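Local coordinates for sensor protein (PDB 3I9Y), which is the sensor domain of TorS, a TMAO-responsive histidine kinase receptor that probably passes the signal on by ATP-dependent phosphorylation of a histidine, at residues F171-Q176 / E197-I202; I177-T182 / V186-Q191. All blocks are in the same frame, centred on the assembly; numbering follows the deposited sequence.

Contact 1: residues F171-Q176 / E197-I202; sequences FKMLNQ and ENNLKI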
ATOM      1  N   PHE A 171      20.534 -18.362  -5.350  1.00 19.54           N
ATOM      2  CA  PHE A 171      20.765 -17.080  -4.732  1.00 19.74           C
ATOM      3  C   PHE A 171      20.226 -15.937  -5.653  1.00 19.99           C
ATOM      4  O   PHE A 171      19.704 -14.901  -5.110  1.00 19.81           O
ATOM      5  CB  PHE A 171      22.281 -16.843  -4.466  1.00 18.99           C
ATOM      6  CG  PHE A 171      22.827 -17.618  -3.270  1.00 20.53           C
ATOM      7  CD1 PHE A 171      21.916 -18.258  -2.393  1.00 22.72           C
ATOM      8  CD2 PHE A 171      24.201 -17.644  -2.979  1.00 21.71           C
ATOM      9  CE1 PHE A 171      22.347 -18.964  -1.197  1.00 21.37           C
ATOM     10  CE2 PHE A 171      24.702 -18.263  -1.860  1.00 19.99           C
ATOM     11  CZ  PHE A 171      23.802 -18.956  -0.929  1.00 22.93           C
ATOM     12  N   LYS A 172      20.357 -16.094  -6.969  1.00 18.07           N
ATOM     13  CA  LYS A 172      19.898 -15.030  -7.791  1.00 20.68           C
ATOM     14  C   LYS A 172      18.305 -14.966  -7.695  1.00 19.90           C
ATOM     15  O   LYS A 172      17.746 -13.889  -7.731  1.00 19.49           O
ATOM     16  CB  LYS A 172      20.175 -15.169  -9.355  1.00 20.07           C
ATOM     17  CG  LYS A 172      19.647 -13.667  -9.981  1.00 26.76           C
ATOM     18  CD  LYS A 172      18.948 -12.274  -8.925  1.00 26.81           C
ATOM     19  CE  LYS A 172      18.716 -10.613  -9.206  1.00 26.49           C
ATOM     20  NZ  LYS A 172      17.987  -9.203  -8.186  1.00 22.75           N
ATOM     21  N   MET A 173      17.618 -16.088  -7.598  1.00 18.04           N
ATOM     22  CA  MET A 173      16.081 -15.956  -7.539  1.00 22.53           C
ATOM     23  C   MET A 173      15.718 -15.245  -6.152  1.00 22.06           C
ATOM     24  O   MET A 173      14.814 -14.451  -6.070  1.00 20.87           O
ATOM     25  CB  MET A 173      15.505 -17.350  -7.597  1.00 23.55           C
ATOM     26  CG  MET A 173      15.634 -17.746  -9.189  1.00 31.30           C
ATOM     27  SD  MET A 173      15.101 -19.487  -9.355  1.00 39.64           S
ATOM     28  CE  MET A 173      13.533 -19.453  -8.810  1.00 34.90           C
ATOM     29  N   LEU A 174      16.466 -15.525  -5.076  1.00 21.92           N
ATOM     30  CA  LEU A 174      16.162 -14.853  -3.811  1.00 21.82           C
ATOM     31  C   LEU A 174      16.521 -13.329  -3.909  1.00 20.89           C
ATOM     32  O   LEU A 174      15.806 -12.453  -3.402  1.00 20.35           O
ATOM     33  CB  LEU A 174      17.025 -15.456  -2.741  1.00 23.80           C
ATOM     34  CG  LEU A 174      16.499 -15.497  -1.354  1.00 27.06           C
ATOM     35  CD1 LEU A 174      17.658 -15.437  -0.354  1.00 27.68           C
ATOM     36  CD2 LEU A 174      15.242 -14.557  -0.952  1.00 26.70           C
ATOM     37  N   ASN A 175      17.574 -12.966  -4.592  1.00 18.40           N
ATOM     38  CA  ASN A 175      17.890 -11.535  -4.746  1.00 17.19           C
ATOM     39  C   ASN A 175      16.733 -10.906  -5.549  1.00 16.60           C
ATOM     40  O   ASN A 175      16.375  -9.752  -5.233  1.00 17.00           O
ATOM     41  CB  ASN A 175      19.269 -11.296  -5.599  1.00 16.72           C
ATOM     42  CG  ASN A 175      20.558 -11.653  -4.751  1.00 18.42           C
ATOM     43  OD1 ASN A 175      20.511 -11.740  -3.500  1.00 17.52           O
ATOM     44  ND2 ASN A 175      21.670 -11.865  -5.423  1.00 12.44           N
ATOM     45  N   GLN A 176      16.198 -11.583  -6.567  1.00 15.78           N
ATOM     46  CA  GLN A 176      15.054 -11.037  -7.380  1.00 19.11           C
ATOM     47  C   GLN A 176      13.838 -10.738  -6.479  1.00 19.22           C
ATOM     48  O   GLN A 176      13.255  -9.678  -6.566  1.00 19.04           O
ATOM     49  CB  GLN A 176      14.521 -12.059  -8.484  1.00 17.36           C
ATOM     50  CG  GLN A 176      15.645 -12.173  -9.578  1.00 23.94           C
ATOM     51  CD  GLN A 176      15.254 -13.242 -10.546  1.00 24.92           C
ATOM     52  OE1 GLN A 176      14.821 -14.363 -10.192  1.00 26.57           O
ATOM     53  NE2 GLN A 176      15.302 -12.876 -11.781  1.00 27.33           N
ATOM     54  N   GLU A 197      10.209 -15.958 -13.093  1.00 28.43           N
ATOM     55  CA  GLU A 197       9.558 -17.200 -13.589  1.00 28.61           C
ATOM     56  C   GLU A 197      10.489 -18.018 -14.598  1.00 28.39           C
ATOM     57  O   GLU A 197      10.454 -19.254 -14.645  1.00 27.17           O
ATOM     58  CB  GLU A 197       8.310 -16.870 -14.373  1.00 32.53           C
ATOM     59  CG  GLU A 197       7.694 -18.133 -14.966  1.00 38.95           C
ATOM     60  CD  GLU A 197       6.292 -17.835 -15.632  1.00 43.23           C
ATOM     61  OE1 GLU A 197       6.072 -16.770 -16.331  1.00 45.47           O
ATOM     62  OE2 GLU A 197       5.366 -18.667 -15.418  1.00 46.57           O
ATOM     63  N   ASN A 198      11.223 -17.320 -15.428  1.00 29.62           N
ATOM     64  CA  ASN A 198      12.113 -18.000 -16.458  1.00 32.19           C
ATOM     65  C   ASN A 198      13.239 -18.738 -15.608  1.00 33.24           C
ATOM     66  O   ASN A 198      13.497 -19.916 -15.814  1.00 35.60           O
ATOM     67  CB  ASN A 198      12.753 -16.952 -17.353  1.00 32.78           C
ATOM     68  CG  ASN A 198      11.714 -16.240 -18.340  1.00 34.95           C
ATOM     69  OD1 ASN A 198      10.601 -16.829 -18.721  1.00 37.08           O
ATOM     70  ND2 ASN A 198      12.082 -14.964 -18.785  1.00 35.91           N
ATOM     71  N   ASN A 199      13.744 -18.101 -14.545  1.00 32.25           N
ATOM     72  CA  ASN A 199      14.777 -18.739 -13.681  1.00 31.32           C
ATOM     73  C   ASN A 199      14.286 -19.949 -13.045  1.00 30.91           C
ATOM     74  O   ASN A 199      14.991 -20.931 -12.938  1.00 30.85           O
ATOM     75  CB  ASN A 199      15.234 -17.813 -12.636  1.00 32.81           C
ATOM     76  CG  ASN A 199      16.094 -16.876 -13.174  1.00 37.38           C
ATOM     77  OD1 ASN A 199      16.539 -17.154 -14.277  1.00 41.62           O
ATOM     78  ND2 ASN A 199      16.407 -15.699 -12.510  1.00 38.61           N
ATOM     79  N   LEU A 200      13.049 -19.911 -12.560  1.00 29.82           N
ATOM     80  CA  LEU A 200      12.462 -21.075 -11.992  1.00 28.82           C
ATOM     81  C   LEU A 200      12.392 -22.286 -13.017  1.00 30.29           C
ATOM     82  O   LEU A 200      12.567 -23.452 -12.663  1.00 27.67           O
ATOM     83  CB  LEU A 200      11.081 -20.666 -11.531  1.00 28.97           C
ATOM     84  CG  LEU A 200      10.560 -21.853 -10.838  1.00 29.70           C
ATOM     85  CD1 LEU A 200      11.106 -21.942  -9.357  1.00 31.30           C
ATOM     86  CD2 LEU A 200       9.117 -21.677 -10.749  1.00 32.43           C
ATOM     87  N   LYS A 201      12.023 -21.964 -14.273  1.00 31.99           N
ATOM     88  CA  LYS A 201      11.958 -22.954 -15.383  1.00 33.40           C
ATOM     89  C   LYS A 201      13.446 -23.523 -15.601  1.00 31.58           C
ATOM     90  O   LYS A 201      13.617 -24.740 -15.596  1.00 32.46           O
ATOM     91  CB  LYS A 201      11.490 -22.236 -16.705  1.00 35.61           C
ATOM     92  CG  LYS A 201       9.953 -21.699 -16.637  1.00 40.76           C
ATOM     93  CD  LYS A 201       9.284 -21.380 -18.154  1.00 43.06           C
ATOM     94  CE  LYS A 201       8.212 -20.197 -18.224  1.00 43.96           C
ATOM     95  NZ  LYS A 201       8.803 -18.973 -19.026  1.00 44.62           N
ATOM     96  N   ILE A 202      14.440 -22.645 -15.779  1.00 30.40           N
ATOM     97  CA  ILE A 202      15.824 -23.065 -15.943  1.00 30.94           C
ATOM     98  C   ILE A 202      16.248 -23.976 -14.740  1.00 32.94           C
ATOM     99  O   ILE A 202      16.817 -25.031 -14.888  1.00 31.16           O
ATOM    100  CB  ILE A 202      16.717 -21.906 -15.983  1.00 30.68           C
ATOM    101  CG1 ILE A 202      16.509 -21.254 -17.367  1.00 32.97           C
ATOM    102  CG2 ILE A 202      18.286 -22.388 -15.836  1.00 29.61           C
ATOM    103  CD1 ILE A 202      17.300 -19.870 -17.532  1.00 33.77           C
TER
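Asn199 and Met173 meet within an antiparallel helix pair in one of the two stacked four-helix bundles of the TorS sensor domain. Helix 158-180 carries Met173 and helix 186-208 carries Asn199; the axes of the two short segments approach to 10.2 Å and their directions differ by 162°. The backbone register agrees, with Met173 CA and Asn199 CA 6.9 Å apart. These two residues have the most surface buried here, and their side chains slide past each other in opposite directions, Met173 CG lying 3.5 Å from Asn199 CB and the sulfur close to the same carbon. Met173 runs straight as far as SD and then bends at its last torsion, which turns the methyl group onto Leu200. There CE sits 3.5 Å from Leu200 CD1, the two side chains crossing at about a right angle, and Met203, also on helix 186-208, touches Met173 too. The apolar part of the contact is thus Met173 against Asn199 CB and Leu200, whereas its polar part is a single amide pair. Gln176, whose chain is extended beyond CG, meets Asn199 with the amide planes 30° apart, and it also packs on Ile192, Ala195 and Phe196. Since Gln176 is buried, the bond gives its amide oxygen a partner inside the interface. Asn199 ND2 lies 3.1 Å from both Gln176 OE1 and Gln176 NE2, but bonds to OE1 alone, from above the carbonyl plane and off the lone pairs, at a C=O...N angle of 90°.

Contact 2: residues I177-T182 / V186-Q191; sequences IEEART and VDRIQQ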
ATOM      1  N   ILE A 177      13.463 -11.705  -5.616  1.00 19.83           N
ATOM      2  CA  ILE A 177      12.314 -11.507  -4.744  1.00 20.76           C
ATOM      3  C   ILE A 177      12.662 -10.341  -3.770  1.00 21.11           C
ATOM      4  O   ILE A 177      11.815  -9.490  -3.656  1.00 20.92           O
ATOM      5  CB  ILE A 177      12.099 -12.753  -3.937  1.00 22.06           C
ATOM      6  CG1 ILE A 177      11.501 -13.783  -4.935  1.00 26.59           C
ATOM      7  CG2 ILE A 177      10.873 -12.487  -2.999  1.00 25.25           C
ATOM      8  CD1 ILE A 177      11.208 -15.179  -4.044  1.00 31.19           C
ATOM      9  N   GLU A 178      13.873 -10.253  -3.108  1.00 18.95           N
ATOM     10  CA  GLU A 178      14.181  -9.123  -2.202  1.00 20.36           C
ATOM     11  C   GLU A 178      14.116  -7.824  -3.014  1.00 22.50           C
ATOM     12  O   GLU A 178      13.620  -6.779  -2.501  1.00 23.46           O
ATOM     13  CB  GLU A 178      15.692  -9.236  -1.612  1.00 20.85           C
ATOM     14  CG  GLU A 178      15.707 -10.541  -0.760  1.00 24.94           C
ATOM     15  CD  GLU A 178      15.129 -10.390   0.641  1.00 27.65           C
ATOM     16  OE1 GLU A 178      14.627  -9.296   0.951  1.00 24.63           O
ATOM     17  OE2 GLU A 178      15.216 -11.397   1.398  1.00 30.84           O
ATOM     18  N   GLU A 179      14.571  -7.821  -4.307  1.00 21.81           N
ATOM     19  CA  GLU A 179      14.581  -6.545  -5.001  1.00 21.04           C
ATOM     20  C   GLU A 179      13.076  -6.115  -5.346  1.00 22.39           C
ATOM     21  O   GLU A 179      12.694  -4.921  -5.259  1.00 22.12           O
ATOM     22  CB  GLU A 179      15.275  -6.736  -6.358  1.00 22.93           C
ATOM     23  CG  GLU A 179      15.049  -5.466  -7.072  1.00 28.21           C
ATOM     24  CD  GLU A 179      15.836  -5.301  -8.324  1.00 34.98           C
ATOM     25  OE1 GLU A 179      15.985  -6.318  -9.029  1.00 35.10           O
ATOM     26  OE2 GLU A 179      16.258  -4.090  -8.678  1.00 41.14           O
ATOM     27  N   ALA A 180      12.293  -7.096  -5.878  1.00 20.99           N
ATOM     28  CA  ALA A 180      10.947  -6.877  -6.275  1.00 21.79           C
ATOM     29  C   ALA A 180      10.095  -6.210  -5.144  1.00 20.49           C
ATOM     30  O   ALA A 180       9.410  -5.256  -5.486  1.00 20.89           O
ATOM     31  CB  ALA A 180      10.212  -8.148  -6.750  1.00 19.64           C
ATOM     32  N   ARG A 181      10.260  -6.511  -3.826  1.00 21.37           N
ATOM     33  CA  ARG A 181       9.314  -5.908  -2.918  1.00 20.79           C
ATOM     34  C   ARG A 181       9.730  -4.509  -2.595  1.00 22.77           C
ATOM     35  O   ARG A 181       9.063  -3.844  -1.775  1.00 18.67           O
ATOM     36  CB  ARG A 181       9.232  -6.765  -1.706  1.00 23.09           C
ATOM     37  CG  ARG A 181      10.513  -6.593  -1.050  1.00 24.31           C
ATOM     38  CD  ARG A 181      10.961  -7.734  -0.256  1.00 29.33           C
ATOM     39  NE  ARG A 181      10.528  -7.680   1.092  1.00 25.99           N
ATOM     40  CZ  ARG A 181      11.075  -8.125   2.201  1.00 25.15           C
ATOM     41  NH1 ARG A 181      12.210  -8.692   2.465  1.00 27.02           N
ATOM     42  NH2 ARG A 181      10.117  -8.473   3.159  1.00 26.46           N
ATOM     43  N   THR A 182      10.824  -3.989  -3.211  1.00 23.21           N
ATOM     44  CA  THR A 182      11.231  -2.603  -2.860  1.00 25.10           C
ATOM     45  C   THR A 182      10.954  -1.747  -4.095  1.00 25.08           C
ATOM     46  O   THR A 182      11.148  -0.607  -4.036  1.00 25.66           O
ATOM     47  CB  THR A 182      12.756  -2.375  -2.639  1.00 25.77           C
ATOM     48  OG1 THR A 182      13.443  -2.604  -3.898  1.00 25.03           O
ATOM     49  CG2 THR A 182      13.324  -3.297  -1.512  1.00 25.92           C
ATOM     50  N   VAL A 186       6.049   0.187 -11.848  1.00 29.67           N
ATOM     51  CA  VAL A 186       5.323  -0.957 -12.216  1.00 30.17           C
ATOM     52  C   VAL A 186       5.812  -1.793 -13.359  1.00 31.87           C
ATOM     53  O   VAL A 186       5.551  -3.041 -13.363  1.00 29.87           O
ATOM     54  CB  VAL A 186       3.854  -0.614 -12.431  1.00 31.18           C
ATOM     55  CG1 VAL A 186       3.635   0.021 -13.837  1.00 32.34           C
ATOM     56  CG2 VAL A 186       2.968  -1.812 -12.429  1.00 29.97           C
ATOM     57  N   ASP A 187       6.508  -1.192 -14.336  1.00 31.56           N
ATOM     58  CA  ASP A 187       7.056  -2.035 -15.429  1.00 33.58           C
ATOM     59  C   ASP A 187       8.226  -2.892 -14.848  1.00 32.57           C
ATOM     60  O   ASP A 187       8.449  -3.949 -15.268  1.00 30.49           O
ATOM     61  CB  ASP A 187       7.643  -1.073 -16.561  1.00 36.25           C
ATOM     62  CG  ASP A 187       6.503  -0.110 -17.113  1.00 40.02           C
ATOM     63  OD1 ASP A 187       6.613   1.099 -16.973  1.00 43.58           O
ATOM     64  OD2 ASP A 187       5.465  -0.556 -17.634  1.00 40.09           O
ATOM     65  N   ARG A 188       8.982  -2.324 -13.924  1.00 31.82           N
ATOM     66  CA  ARG A 188      10.022  -3.081 -13.312  1.00 34.24           C
ATOM     67  C   ARG A 188       9.510  -4.271 -12.537  1.00 33.02           C
ATOM     68  O   ARG A 188      10.148  -5.369 -12.608  1.00 32.75           O
ATOM     69  CB  ARG A 188      10.767  -2.184 -12.376  1.00 38.79           C
ATOM     70  CG  ARG A 188      12.009  -1.729 -13.049  1.00 45.53           C
ATOM     71  CD  ARG A 188      12.737  -3.114 -13.501  1.00 51.82           C
ATOM     72  NE  ARG A 188      13.616  -3.625 -12.445  1.00 55.25           N
ATOM     73  CZ  ARG A 188      14.599  -4.471 -12.677  1.00 58.59           C
ATOM     74  NH1 ARG A 188      14.811  -4.929 -13.975  1.00 61.24           N
ATOM     75  NH2 ARG A 188      15.424  -4.784 -11.648  1.00 59.71           N
ATOM     76  N   ILE A 189       8.367  -4.071 -11.820  1.00 29.98           N
ATOM     77  CA  ILE A 189       7.745  -5.198 -11.052  1.00 28.18           C
ATOM     78  C   ILE A 189       7.416  -6.302 -12.047  1.00 27.52           C
ATOM     79  O   ILE A 189       7.777  -7.440 -11.857  1.00 27.91           O
ATOM     80  CB  ILE A 189       6.490  -4.800 -10.254  1.00 25.69           C
ATOM     81  CG1 ILE A 189       6.932  -3.880  -9.137  1.00 26.36           C
ATOM     82  CG2 ILE A 189       5.716  -6.142  -9.724  1.00 23.26           C
ATOM     83  CD1 ILE A 189       5.666  -3.046  -8.617  1.00 28.57           C
ATOM     84  N   GLN A 190       6.796  -5.988 -13.156  1.00 27.76           N
ATOM     85  CA  GLN A 190       6.428  -7.062 -14.092  1.00 28.47           C
ATOM     86  C   GLN A 190       7.597  -7.784 -14.790  1.00 29.17           C
ATOM     87  O   GLN A 190       7.526  -8.937 -15.182  1.00 27.97           O
ATOM     88  CB  GLN A 190       5.545  -6.411 -15.172  1.00 30.31           C
ATOM     89  CG  GLN A 190       4.381  -5.720 -14.489  1.00 36.28           C
ATOM     90  CD  GLN A 190       3.240  -5.356 -15.507  1.00 42.00           C
ATOM     91  OE1 GLN A 190       3.178  -4.272 -16.117  1.00 43.31           O
ATOM     92  NE2 GLN A 190       2.381  -6.312 -15.722  1.00 44.70           N
ATOM     93  N   GLN A 191       8.635  -7.024 -15.061  1.00 30.79           N
ATOM     94  CA  GLN A 191       9.814  -7.623 -15.647  1.00 33.18           C
ATOM     95  C   GLN A 191      10.517  -8.636 -14.666  1.00 31.49           C
ATOM     96  O   GLN A 191      11.005  -9.721 -15.062  1.00 30.72           O
ATOM     97  CB  GLN A 191      10.667  -6.484 -15.788  1.00 36.30           C
ATOM     98  CG  GLN A 191      11.497  -6.556 -16.876  1.00 45.90           C
ATOM     99  CD  GLN A 191      11.903  -5.108 -17.083  1.00 51.70           C
ATOM    100  OE1 GLN A 191      11.112  -4.331 -17.717  1.00 53.20           O
ATOM    101  NE2 GLN A 191      13.079  -4.673 -16.425  1.00 53.12           N
TER
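Glu179 and Arg188 form a salt bridge across the turn of a helical hairpin, where helix 158-180 ends and helix 186-208 begins. Along the first segment, Ile177 faces the bundle interior, packing on Val101 and Met104 of helix 63-114 and on Phe196. Glu178 turns to its own segment instead: its OE1 forms a salt bridge with Arg181 NH1 at 2.9 Å, met on the syn side but tilted out of the carboxylate plane. Glu179 is the residue that crosses to the other helix. Its CG stands opposite the backbone N (chi1 171°) and the chain continues extended, carrying the carboxylate to Arg188, whose own chain folds at chi2 and chi3. Both oxygens lie near one nitrogen, Glu179 OE1 at 3.1 Å and Glu179 OE2 at 3.2 Å from Arg188 NH2. The hydrogen bond assigned to OE2 is weak, with an N-H...O angle of 143°, and the carboxylate and guanidinium planes are 75° apart, so the two groups do not pair side by side. Ala180 packs on Phe233 and Leu236 of helix 232-267. Arg181 also bridges to Asp98 through NH2, joining this helix end to helix 63-114. Thr182 closes the segment, its N (2.9 Å) and its OG1 (2.8 Å) both bonding to Glu179 O, which gives that carbonyl two donors from a residue two places past the helix end. The weak bond and steeply inclined planes suggest that the Glu179-Arg188 link at the surface is probably more electrostatic than directional.

How the contacts relate
From the N terminus, helix 63-114 precedes both contacts, and the pairing starts on helix 158-180. Its residues 171-176 belong to contact 1 and the following 177-182 to contact 2. The chain then turns and runs back antiparallel along helix 186-208, reaching 186-191 first and 197-202 later. Contact 2 therefore closes a short loop with three residues between its segments, nested inside the 20-residue loop closed by contact 1; the two do not cross. Their centres are 13 Å apart on the same hairpin, one at the turn and the other farther along the pair from it. A long, weak ion pair between Lys172 NZ and Glu179 OE1 links them directly. Neighbouring side chains connect this hairpin to helices 63-114 and 232-267.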